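Local coordinates for manganese-binding protein (Chlamydia trachomatis, PDB 6NSI), which captures iron, manganese and nickel, preferring ferrous iron, and hands them to the membrane permease of an ABC transporter for import into the cytoplasm, at residues 4-8 against 9-13; 227-230 against 231-234; 256-260 against 261-265; 268-271 against 272-276. All blocks are in the same frame, centred on the assembly; numbering follows the deposited sequence.

Interaction 1 of 4, residues 4-8 against 9-13; sequences VLSMN and RMICD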
loop_
_atom_site.group_PDB
_atom_site.type_symbol
_atom_site.label_atom_id
_atom_site.label_comp_id
_atom_site.label_asym_id
_atom_site.label_seq_id
_atom_site.Cartn_x
_atom_site.Cartn_y
_atom_site.Cartn_z
ATOM N N VAL A 4 -20.938 4.866 -5.779
ATOM C CA VAL A 4 -20.112 4.707 -4.590
ATOM C C VAL A 4 -18.711 5.214 -4.918
ATOM O O VAL A 4 -18.173 4.916 -5.992
ATOM C CB VAL A 4 -20.084 3.244 -4.113
ATOM C CG1 VAL A 4 -18.975 3.039 -3.075
ATOM C CG2 VAL A 4 -21.441 2.866 -3.547
ATOM N N LEU A 5 -18.129 5.993 -4.007
ATOM C CA LEU A 5 -16.848 6.656 -4.231
ATOM C C LEU A 5 -15.754 5.984 -3.411
ATOM O O LEU A 5 -15.925 5.744 -2.209
ATOM C CB LEU A 5 -16.923 8.145 -3.873
ATOM C CG LEU A 5 -15.626 8.936 -4.090
ATOM C CD1 LEU A 5 -15.200 8.881 -5.537
ATOM C CD2 LEU A 5 -15.705 10.380 -3.642
ATOM N N SER A 6 -14.636 5.678 -4.063
ATOM C CA SER A 6 -13.427 5.229 -3.389
ATOM C C SER A 6 -12.328 6.269 -3.580
ATOM O O SER A 6 -12.180 6.837 -4.664
ATOM C CB SER A 6 -12.959 3.876 -3.928
ATOM O OG SER A 6 -13.912 2.852 -3.686
ATOM N N MET A 7 -11.540 6.502 -2.527
ATOM C CA MET A 7 -10.503 7.530 -2.614
ATOM C C MET A 7 -9.434 7.177 -3.650
ATOM O O MET A 7 -8.956 8.059 -4.375
ATOM C CB MET A 7 -9.875 7.760 -1.241
ATOM C CG MET A 7 -10.689 8.694 -0.346
ATOM S SD MET A 7 -10.948 10.317 -1.102
ATOM C CE MET A 7 -9.258 10.818 -1.419
ATOM N N ASN A 8 -9.058 5.898 -3.752
ATOM C CA ASN A 8 -7.934 5.487 -4.599
ATOM C C ASN A 8 -8.221 4.100 -5.182
ATOM O O ASN A 8 -9.245 3.476 -4.874
ATOM C CB ASN A 8 -6.620 5.513 -3.808
ATOM C CG ASN A 8 -6.625 4.549 -2.615
ATOM O OD1 ASN A 8 -6.844 3.337 -2.766
ATOM N ND2 ASN A 8 -6.357 5.083 -1.430
ATOM N N ARG A 9 -7.295 3.605 -6.028
ATOM C CA ARG A 9 -7.552 2.360 -6.754
ATOM C C ARG A 9 -7.339 1.121 -5.896
ATOM O O ARG A 9 -7.950 0.074 -6.155
ATOM C CB ARG A 9 -6.674 2.273 -7.998
ATOM C CG ARG A 9 -7.132 3.177 -9.122
ATOM C CD ARG A 9 -8.443 2.686 -9.726
ATOM N NE ARG A 9 -8.326 1.334 -10.259
ATOM C CZ ARG A 9 -7.674 1.031 -11.377
ATOM N NH1 ARG A 9 -7.087 1.988 -12.080
ATOM N NH2 ARG A 9 -7.604 -0.225 -11.796
ATOM N N MET A 10 -6.471 1.210 -4.889
ATOM C CA MET A 10 -6.280 0.082 -3.989
ATOM C C MET A 10 -7.580 -0.244 -3.263
ATOM O O MET A 10 -7.906 -1.417 -3.043
ATOM C CB MET A 10 -5.150 0.403 -3.016
ATOM C CG MET A 10 -3.814 0.632 -3.734
ATOM S SD MET A 10 -3.557 2.349 -4.277
ATOM C CE MET A 10 -3.145 3.103 -2.701
ATOM N N ILE A 11 -8.354 0.791 -2.923
ATOM C CA ILE A 11 -9.694 0.588 -2.392
ATOM C C ILE A 11 -10.676 0.259 -3.509
ATOM O O ILE A 11 -11.436 -0.708 -3.412
ATOM C CB ILE A 11 -10.139 1.828 -1.599
ATOM C CG1 ILE A 11 -9.259 1.991 -0.366
ATOM C CG2 ILE A 11 -11.598 1.712 -1.193
ATOM C CD1 ILE A 11 -9.325 3.369 0.212
ATOM N N CYS A 12 -10.663 1.042 -4.592
ATOM C CA CYS A 12 -11.735 0.949 -5.589
ATOM C C CYS A 12 -11.825 -0.434 -6.220
ATOM O O CYS A 12 -12.926 -0.938 -6.475
ATOM C CB CYS A 12 -11.549 1.995 -6.686
ATOM S SG CYS A 12 -13.074 2.198 -7.690
ATOM N N ASP A 13 -10.686 -1.059 -6.498
ATOM C CA ASP A 13 -10.735 -2.343 -7.191
ATOM C C ASP A 13 -11.288 -3.448 -6.315
ATOM O O ASP A 13 -11.791 -4.448 -6.840
ATOM C CB ASP A 13 -9.351 -2.716 -7.699
ATOM C CG ASP A 13 -8.856 -1.755 -8.768
ATOM O OD1 ASP A 13 -9.637 -0.870 -9.192
ATOM O OD2 ASP A 13 -7.690 -1.877 -9.179
#
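Asn8 caps helix 9-19 through Ile11, where strand 3-6 turns into the helix. Seated at the N-cap, Asn8 offers OD1 to Ile11 N at 3.0 Å, with the N-H pointing at the oxygen at 159° and lying tilted from the amide plane. The side chain gets there by placing CG between its own backbone N and carbonyl carbon (chi1 61°), which folds the amide back over the first turn. Its backbone oxygen is used as well: Cys12 N donates to Asn8 O at 2.8 Å, the first rung of the helix.

Ile11 and Met10 both pack against the capping amide. Ile11 crosses it at about a right angle and brings CD1 to 3.8 Å from Asn8 ND2, while the bent chain of Met10 curls round until its CE lies 3.8 Å from Asn8 CG. The other branch of Ile11, CG2, turns to the strand and rests 3.6 Å from Ser6 OG. Beside it Cys12 packs CB to CB with Ser6, so the end of the strand lies against the first helical turn. This is the strand-to-helix corner of the beta-alpha-beta unit completed by strand 24-27.

Arg9, the first helical residue, reaches one turn on, its NE meeting Asp13 OD1 at 2.8 Å in the guanidinium plane, and Arg9 NH1 forms a second salt bridge with Asp30. The N-H groups of Ile11 and Cys12 are thus paired with the two oxygens of Asn8, beside apolar atoms of Met10 and Ile11, while the charged pair keeps to the more open flank.

Interaction 2 of 4, residues 227-230 against 231-234; sequences FLED and TLNQ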
loop_
_atom_site.group_PDB
_atom_site.type_symbol
_atom_site.label_atom_id
_atom_site.label_comp_id
_atom_site.label_asym_id
_atom_site.label_seq_id
_atom_site.Cartn_x
_atom_site.Cartn_y
_atom_site.Cartn_z
ATOM N N PHE A 227 15.142 -0.397 -5.289
ATOM C CA PHE A 227 13.891 -0.430 -6.041
ATOM C C PHE A 227 13.324 0.975 -6.244
ATOM O O PHE A 227 12.872 1.610 -5.287
ATOM C CB PHE A 227 12.863 -1.311 -5.332
ATOM C CG PHE A 227 13.270 -2.760 -5.233
ATOM C CD1 PHE A 227 14.092 -3.197 -4.188
ATOM C CD2 PHE A 227 12.833 -3.685 -6.179
ATOM C CE1 PHE A 227 14.456 -4.546 -4.078
ATOM C CE2 PHE A 227 13.204 -5.058 -6.077
ATOM C CZ PHE A 227 14.011 -5.472 -5.035
ATOM N N LEU A 228 13.278 1.410 -7.498
ATOM C CA LEU A 228 12.523 2.595 -7.892
ATOM C C LEU A 228 11.033 2.339 -7.766
ATOM O O LEU A 228 10.578 1.200 -7.868
ATOM C CB LEU A 228 12.831 2.960 -9.346
ATOM C CG LEU A 228 14.310 3.221 -9.623
ATOM C CD1 LEU A 228 14.570 3.196 -11.126
ATOM C CD2 LEU A 228 14.667 4.566 -9.054
ATOM N N GLU A 229 10.266 3.421 -7.572
ATOM C CA GLU A 229 8.811 3.358 -7.527
ATOM C C GLU A 229 8.221 4.216 -8.632
ATOM O O GLU A 229 8.705 5.318 -8.912
ATOM C CB GLU A 229 8.238 3.826 -6.177
ATOM C CG GLU A 229 8.770 3.049 -4.980
ATOM C CD GLU A 229 8.648 3.829 -3.680
ATOM O OE1 GLU A 229 7.746 4.700 -3.589
ATOM O OE2 GLU A 229 9.446 3.563 -2.749
ATOM N N ASP A 230 7.133 3.708 -9.189
ATOM C CA ASP A 230 6.377 4.414 -10.243
ATOM C C ASP A 230 5.909 5.720 -9.626
ATOM O O ASP A 230 5.566 5.717 -8.465
ATOM C CB ASP A 230 5.138 3.625 -10.641
ATOM C CG ASP A 230 4.458 4.154 -11.886
ATOM O OD1 ASP A 230 5.046 4.064 -12.926
ATOM O OD2 ASP A 230 3.372 4.655 -11.773
ATOM N N THR A 231 6.081 6.824 -10.344
ATOM C CA THR A 231 5.649 8.213 -10.012
ATOM C C THR A 231 6.462 8.900 -8.905
ATOM O O THR A 231 6.243 10.072 -8.728
ATOM C CB THR A 231 4.180 8.360 -9.591
ATOM O OG1 THR A 231 4.108 7.968 -8.226
ATOM C CG2 THR A 231 3.193 7.563 -10.408
ATOM N N LEU A 232 7.380 8.221 -8.222
ATOM C CA LEU A 232 8.186 8.878 -7.170
ATOM C C LEU A 232 9.421 9.410 -7.896
ATOM O O LEU A 232 9.966 8.689 -8.703
ATOM C CB LEU A 232 8.576 7.917 -6.046
ATOM C CG LEU A 232 9.144 8.592 -4.800
ATOM C CD1 LEU A 232 8.042 8.998 -3.845
ATOM C CD2 LEU A 232 10.147 7.711 -4.086
ATOM N N ASN A 233 9.864 10.610 -7.538
ATOM C CA ASN A 233 11.076 11.207 -8.149
ATOM C C ASN A 233 12.231 10.247 -7.871
ATOM O O ASN A 233 12.388 9.852 -6.765
ATOM C CB ASN A 233 11.352 12.585 -7.566
ATOM C CG ASN A 233 12.417 13.354 -8.309
ATOM O OD1 ASN A 233 13.421 12.797 -8.722
ATOM N ND2 ASN A 233 12.183 14.633 -8.503
ATOM N N GLN A 234 13.045 9.973 -8.870
ATOM C CA GLN A 234 14.108 8.980 -8.772
ATOM C C GLN A 234 15.473 9.557 -8.417
ATOM O O GLN A 234 16.438 8.784 -8.300
ATOM C CB GLN A 234 14.211 8.211 -10.082
ATOM C CG GLN A 234 12.920 7.476 -10.426
ATOM C CD GLN A 234 12.884 6.958 -11.848
ATOM O OE1 GLN A 234 13.917 6.621 -12.436
ATOM N NE2 GLN A 234 11.688 6.912 -12.420
HETATM O O HOH W 1 11.477 6.053 -7.492
#
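Leu232 N closes a type II beta turn on Glu229 O at 3.3 Å, with Asp230 and Thr231 at its corners. The donor stands well above the carbonyl plane, off the lone-pair direction, and the bond is fairly long. Thr231 adds a second polar link, OG1 donating to Asp230 O at 2.7 Å; chi1 of 80° turns the hydroxyl back to the preceding carbonyl, which it meets from the side, close to its plane. Water 1 bridges the two arms of the turn, accepting from Glu229 N at 2.9 Å and donating to Leu232 O.

The packing is of two sorts. Glu229 and Leu232 run side by side in the same direction, and Leu232 CD2 touches Glu229 OE1 at 3.9 Å. Further back, Leu228 meets Gln234 at about a right angle, its CD2 3.7 Å from Gln234 CG and its CD1 near the amide oxygen.

The acidic ends reach beyond the turn. Glu229 OE1 takes bonds from His168 ND1 and Ser259 OG, a second-shell grip consistent with orienting His168, an iron ligand, and Asp230 OD2 receives Asn261 ND2. The turn itself lies near the surface between strand 225-226 and helix 235-242, against whose Leu237 and Arg238 Leu228 packs.

Interaction 3 of 4, residues 256-260 against 261-265; sequences PLYSD and NVCDN. With FE (Fe (III) ion), chain B.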
loop_
_atom_site.group_PDB
_atom_site.type_symbol
_atom_site.label_atom_id
_atom_site.label_comp_id
_atom_site.label_asym_id
_atom_site.label_seq_id
_atom_site.Cartn_x
_atom_site.Cartn_y
_atom_site.Cartn_z
ATOM N N PRO A 256 9.855 -1.132 -11.954
ATOM C CA PRO A 256 9.535 -0.298 -10.791
ATOM C C PRO A 256 8.510 -0.985 -9.906
ATOM O O PRO A 256 7.727 -1.827 -10.359
ATOM C CB PRO A 256 8.973 0.990 -11.414
ATOM C CG PRO A 256 8.397 0.559 -12.728
ATOM C CD PRO A 256 9.222 -0.637 -13.196
ATOM N N LEU A 257 8.542 -0.640 -8.622
ATOM C CA LEU A 257 7.498 -1.080 -7.717
ATOM C C LEU A 257 6.369 -0.058 -7.725
ATOM O O LEU A 257 6.556 1.102 -8.082
ATOM C CB LEU A 257 8.049 -1.255 -6.302
ATOM C CG LEU A 257 9.178 -2.270 -6.085
ATOM C CD1 LEU A 257 9.589 -2.226 -4.599
ATOM C CD2 LEU A 257 8.701 -3.674 -6.443
ATOM N N TYR A 258 5.183 -0.500 -7.342
ATOM C CA TYR A 258 4.046 0.408 -7.229
ATOM C C TYR A 258 3.728 0.565 -5.752
ATOM O O TYR A 258 3.201 -0.356 -5.124
ATOM C CB TYR A 258 2.861 -0.103 -8.039
ATOM C CG TYR A 258 3.166 -0.013 -9.514
ATOM C CD1 TYR A 258 3.999 -0.951 -10.131
ATOM C CD2 TYR A 258 2.665 1.024 -10.286
ATOM C CE1 TYR A 258 4.307 -0.861 -11.485
ATOM C CE2 TYR A 258 2.970 1.116 -11.633
ATOM C CZ TYR A 258 3.789 0.173 -12.226
ATOM O OH TYR A 258 4.087 0.274 -13.574
ATOM N N SER A 259 4.072 1.728 -5.204
ATOM C CA SER A 259 3.931 1.993 -3.779
ATOM C C SER A 259 2.570 2.607 -3.445
ATOM O O SER A 259 1.819 2.074 -2.625
ATOM C CB SER A 259 5.049 2.938 -3.334
ATOM O OG SER A 259 4.958 4.147 -4.078
ATOM N N ASP A 260 2.254 3.744 -4.059
ATOM C CA ASP A 260 1.091 4.532 -3.688
ATOM C C ASP A 260 -0.020 4.441 -4.723
ATOM O O ASP A 260 -1.037 5.143 -4.608
ATOM C CB ASP A 260 1.495 5.990 -3.476
ATOM C CG ASP A 260 2.296 6.208 -2.193
ATOM O OD1 ASP A 260 2.209 5.381 -1.244
ATOM O OD2 ASP A 260 3.011 7.231 -2.134
ATOM N N ASN A 261 0.149 3.607 -5.743
ATOM C CA ASN A 261 -0.822 3.557 -6.820
ATOM C C ASN A 261 -0.850 2.142 -7.384
ATOM O O ASN A 261 -0.194 1.233 -6.874
ATOM C CB ASN A 261 -0.515 4.605 -7.901
ATOM C CG ASN A 261 0.791 4.323 -8.662
ATOM O OD1 ASN A 261 1.676 3.618 -8.176
ATOM N ND2 ASN A 261 0.919 4.905 -9.850
ATOM N N VAL A 262 -1.628 1.996 -8.447
ATOM C CA VAL A 262 -1.922 0.706 -9.125
ATOM C C VAL A 262 -1.475 0.783 -10.591
ATOM O O VAL A 262 -1.540 1.861 -11.146
ATOM C CB VAL A 262 -3.440 0.486 -9.000
ATOM C CG1 VAL A 262 -4.096 -0.157 -10.204
ATOM C CG2 VAL A 262 -3.845 -0.159 -7.694
ATOM N N CYS A 263 -1.011 -0.326 -11.166
ATOM C CA CYS A 263 -0.656 -0.334 -12.601
ATOM C C CYS A 263 -1.921 -0.627 -13.415
ATOM O O CYS A 263 -2.537 0.313 -13.844
ATOM C CB CYS A 263 0.388 -1.394 -12.896
ATOM S SG CYS A 263 1.094 -1.232 -14.552
ATOM N N ASP A 264 -2.358 -1.876 -13.489
ATOM C CA ASP A 264 -3.624 -2.175 -14.208
ATOM C C ASP A 264 -4.765 -2.317 -13.199
ATOM O O ASP A 264 -5.780 -1.674 -13.361
ATOM C CB ASP A 264 -3.515 -3.459 -15.017
ATOM C CG ASP A 264 -4.857 -3.875 -15.578
ATOM O OD1 ASP A 264 -5.562 -2.996 -16.102
ATOM O OD2 ASP A 264 -5.197 -5.059 -15.463
ATOM N N ASN A 265 -4.554 -3.144 -12.185
ATOM C CA ASN A 265 -5.522 -3.373 -11.086
ATOM C C ASN A 265 -4.722 -3.649 -9.815
ATOM O O ASN A 265 -3.589 -4.095 -9.921
ATOM C CB ASN A 265 -6.521 -4.487 -11.381
ATOM C CG ASN A 265 -5.871 -5.845 -11.448
ATOM O OD1 ASN A 265 -5.706 -6.496 -10.439
ATOM N ND2 ASN A 265 -5.507 -6.271 -12.639
HETATM FE FE FE B . 3.208 6.471 0.173
HETATM O O HOH W 2 3.948 3.925 -6.987
#
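Tyr258 lays its ring under Cys263 in a CH-pi and sulfur-aromatic contact, within the loop that brings Asp260 to the iron site of this solute-binding protein. Cys263 CB stands over one face, 4.0 Å from the ring centroid of Tyr258 and displaced toward the rim. Its sulfur approaches more obliquely: with SG anti to the backbone N (chi1 -169°), it leans to the phenol end, 3.5 Å from Tyr258 OH. Asn261 comes to the same ring at its edge, OD1 near the plane and 3.5 Å from Tyr258 CD2, the amide and ring planes 29° apart.

Between these two neighbours of the ring and the metal stands Asp260, turned away from the following residues. Its carboxylate binds iron(III) through both oxygens, OD1 at 2.0 Å and OD2 at 2.4 Å, an unequal bidentate grip; His36, His102 and His168 complete the site.

Outside this shell, hydrogen bonds hold the loop in shape. Thr269 OG1 takes Cys263 N, and Trp104 NE1 donates to Ser259 O, just before Asp260. The side chain of Asn261 has its strongest polar partner in Gly31. Water 2 ties the loop to itself across the bend, accepting from Ser259 N at 2.8 Å and donating to Asn261 OD1 at 2.6 Å.

Interaction 4 of 4, residues 268-271 against 272-276; sequences STFQ and HNVRT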
loop_
_atom_site.group_PDB
_atom_site.type_symbol
_atom_site.label_atom_id
_atom_site.label_comp_id
_atom_site.label_asym_id
_atom_site.label_seq_id
_atom_site.Cartn_x
_atom_site.Cartn_y
_atom_site.Cartn_z
ATOM N N SER A 268 -3.172 -7.479 -9.606
ATOM C CA SER A 268 -2.015 -7.722 -10.457
ATOM C C SER A 268 -0.811 -6.896 -10.012
ATOM O O SER A 268 0.335 -7.323 -10.190
ATOM C CB SER A 268 -2.368 -7.410 -11.915
ATOM O OG SER A 268 -3.525 -8.132 -12.329
ATOM N N THR A 269 -1.052 -5.713 -9.444
ATOM C CA THR A 269 0.039 -4.866 -8.964
ATOM C C THR A 269 0.749 -5.509 -7.776
ATOM O O THR A 269 1.986 -5.550 -7.727
ATOM C CB THR A 269 -0.495 -3.484 -8.583
ATOM O OG1 THR A 269 -1.061 -2.857 -9.739
ATOM C CG2 THR A 269 0.650 -2.620 -8.059
ATOM N N PHE A 270 -0.025 -6.016 -6.809
ATOM C CA PHE A 270 0.544 -6.780 -5.703
ATOM C C PHE A 270 1.379 -7.946 -6.224
ATOM O O PHE A 270 2.517 -8.167 -5.781
ATOM C CB PHE A 270 -0.583 -7.270 -4.784
ATOM C CG PHE A 270 -0.111 -8.146 -3.647
ATOM C CD1 PHE A 270 0.354 -7.579 -2.467
ATOM C CD2 PHE A 270 -0.156 -9.542 -3.754
ATOM C CE1 PHE A 270 0.781 -8.377 -1.417
ATOM C CE2 PHE A 270 0.264 -10.357 -2.701
ATOM C CZ PHE A 270 0.735 -9.774 -1.532
ATOM N N GLN A 271 0.837 -8.692 -7.192
ATOM C CA GLN A 271 1.593 -9.796 -7.780
ATOM C C GLN A 271 2.899 -9.299 -8.395
ATOM O O GLN A 271 3.969 -9.874 -8.149
ATOM C CB GLN A 271 0.750 -10.520 -8.826
ATOM C CG GLN A 271 -0.490 -11.194 -8.246
ATOM C CD GLN A 271 -1.344 -11.891 -9.303
ATOM O OE1 GLN A 271 -1.742 -11.288 -10.304
ATOM N NE2 GLN A 271 -1.631 -13.173 -9.078
ATOM N N HIS A 272 2.830 -8.225 -9.195
ATOM C CA HIS A 272 4.036 -7.688 -9.821
ATOM C C HIS A 272 5.076 -7.286 -8.777
ATOM O O HIS A 272 6.277 -7.547 -8.951
ATOM C CB HIS A 272 3.698 -6.483 -10.706
ATOM C CG HIS A 272 4.904 -5.687 -11.111
ATOM N ND1 HIS A 272 5.532 -5.851 -12.330
ATOM C CD2 HIS A 272 5.616 -4.743 -10.444
ATOM C CE1 HIS A 272 6.568 -5.032 -12.400
ATOM N NE2 HIS A 272 6.646 -4.356 -11.265
ATOM N N ASN A 273 4.635 -6.621 -7.700
ATOM C CA ASN A 273 5.564 -6.212 -6.650
ATOM C C ASN A 273 6.248 -7.422 -6.032
ATOM O O ASN A 273 7.459 -7.406 -5.792
ATOM C CB ASN A 273 4.827 -5.418 -5.573
ATOM C CG ASN A 273 4.600 -3.960 -5.963
ATOM O OD1 ASN A 273 5.204 -3.441 -6.910
ATOM N ND2 ASN A 273 3.738 -3.291 -5.221
ATOM N N VAL A 274 5.478 -8.482 -5.760
ATOM C CA VAL A 274 6.056 -9.666 -5.131
ATOM C C VAL A 274 7.028 -10.353 -6.082
ATOM O O VAL A 274 8.119 -10.767 -5.677
ATOM C CB VAL A 274 4.936 -10.617 -4.658
ATOM C CG1 VAL A 274 5.517 -11.981 -4.262
ATOM C CG2 VAL A 274 4.182 -9.989 -3.481
ATOM N N ARG A 275 6.647 -10.489 -7.357
ATOM C CA ARG A 275 7.541 -11.079 -8.351
ATOM C C ARG A 275 8.837 -10.285 -8.457
ATOM O O ARG A 275 9.930 -10.855 -8.417
ATOM C CB ARG A 275 6.848 -11.132 -9.716
ATOM C CG ARG A 275 5.838 -12.259 -9.867
ATOM C CD ARG A 275 5.113 -12.224 -11.233
ATOM N NE ARG A 275 3.703 -12.583 -11.084
ATOM C CZ ARG A 275 3.239 -13.831 -11.150
ATOM N NH1 ARG A 275 4.080 -14.840 -11.382
ATOM N NH2 ARG A 275 1.936 -14.078 -10.990
ATOM N N THR A 276 8.718 -8.961 -8.602
ATOM C CA THR A 276 9.885 -8.094 -8.710
ATOM C C THR A 276 10.801 -8.231 -7.491
ATOM O O THR A 276 12.004 -8.470 -7.629
ATOM C CB THR A 276 9.420 -6.648 -8.907
ATOM O OG1 THR A 276 8.629 -6.589 -10.103
ATOM C CG2 THR A 276 10.626 -5.667 -9.042
#
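Four successive i to i+4 backbone bonds carry helix 266-280 from 268-271 into 272-276, the straightest being Arg275 N to Gln271 O at 2.9 Å and 171°.

On the buried flank, Val274 sets CG2 over one face of the Phe270 ring, a CH-pi contact at 4.1 Å from the centroid and only 17° from the ring normal. The methyl lies toward the rim, above the CE2 and CZ corner. In Phe270, chi1 of 177°, CG opposite the backbone N, stands the ring out from the helix with one face turned to the residue a turn on. Leu146 and Ala150 of helix 129-154 and Tyr178 of helix 172-178 also touch this ring, while Val274 packs on Trp149 and Phe174.

Gln271 and Arg275 run alongside each other on a more open side. Their ends come only to 4.1 Å, Gln271 NE2 to Arg275 NH2, with the amide and guanidinium planes steeply inclined; the aliphatic CG of Arg275 lies closer, 3.5 Å from Gln271 O.

A third flank is polar. Thr276 OG1 donates to His272 O at 2.8 Å, opposite in face to the backbone N of the same threonine, so two donors grip that carbonyl. The hydroxyl also sits over one face of the His272 ring, near the rim, and NE2 of that ring bonds to Pro256 O; Asn273 OD1 takes Tyr258 N. The helix therefore divides its work by side: apolar groups seal it to neighbouring helices, and polar ones satisfy backbone groups of the loop leading to the iron.

Interactions 1 and 3 are the buried contacts; interaction 2 lies at the surface and interaction 4 is partly buried. Interaction 3 is the hub, touching all the others: Arg9 reaches Asp264 O from interaction 1, Leu228 O takes Leu257 N from interaction 2, and interaction 4 braces its backbone. Interactions 1 and 2 stand about 22 Å apart, centre to centre, and do not touch. Chemistry follows place. The strand-to-helix corner relies on helix capping, the surface loop on a turn and water, the iron-bearing loop on metal coordination and sulfur-ring contact, and the mid-helix stretch on regular backbone bonds with one CH-pi contact on its buried side.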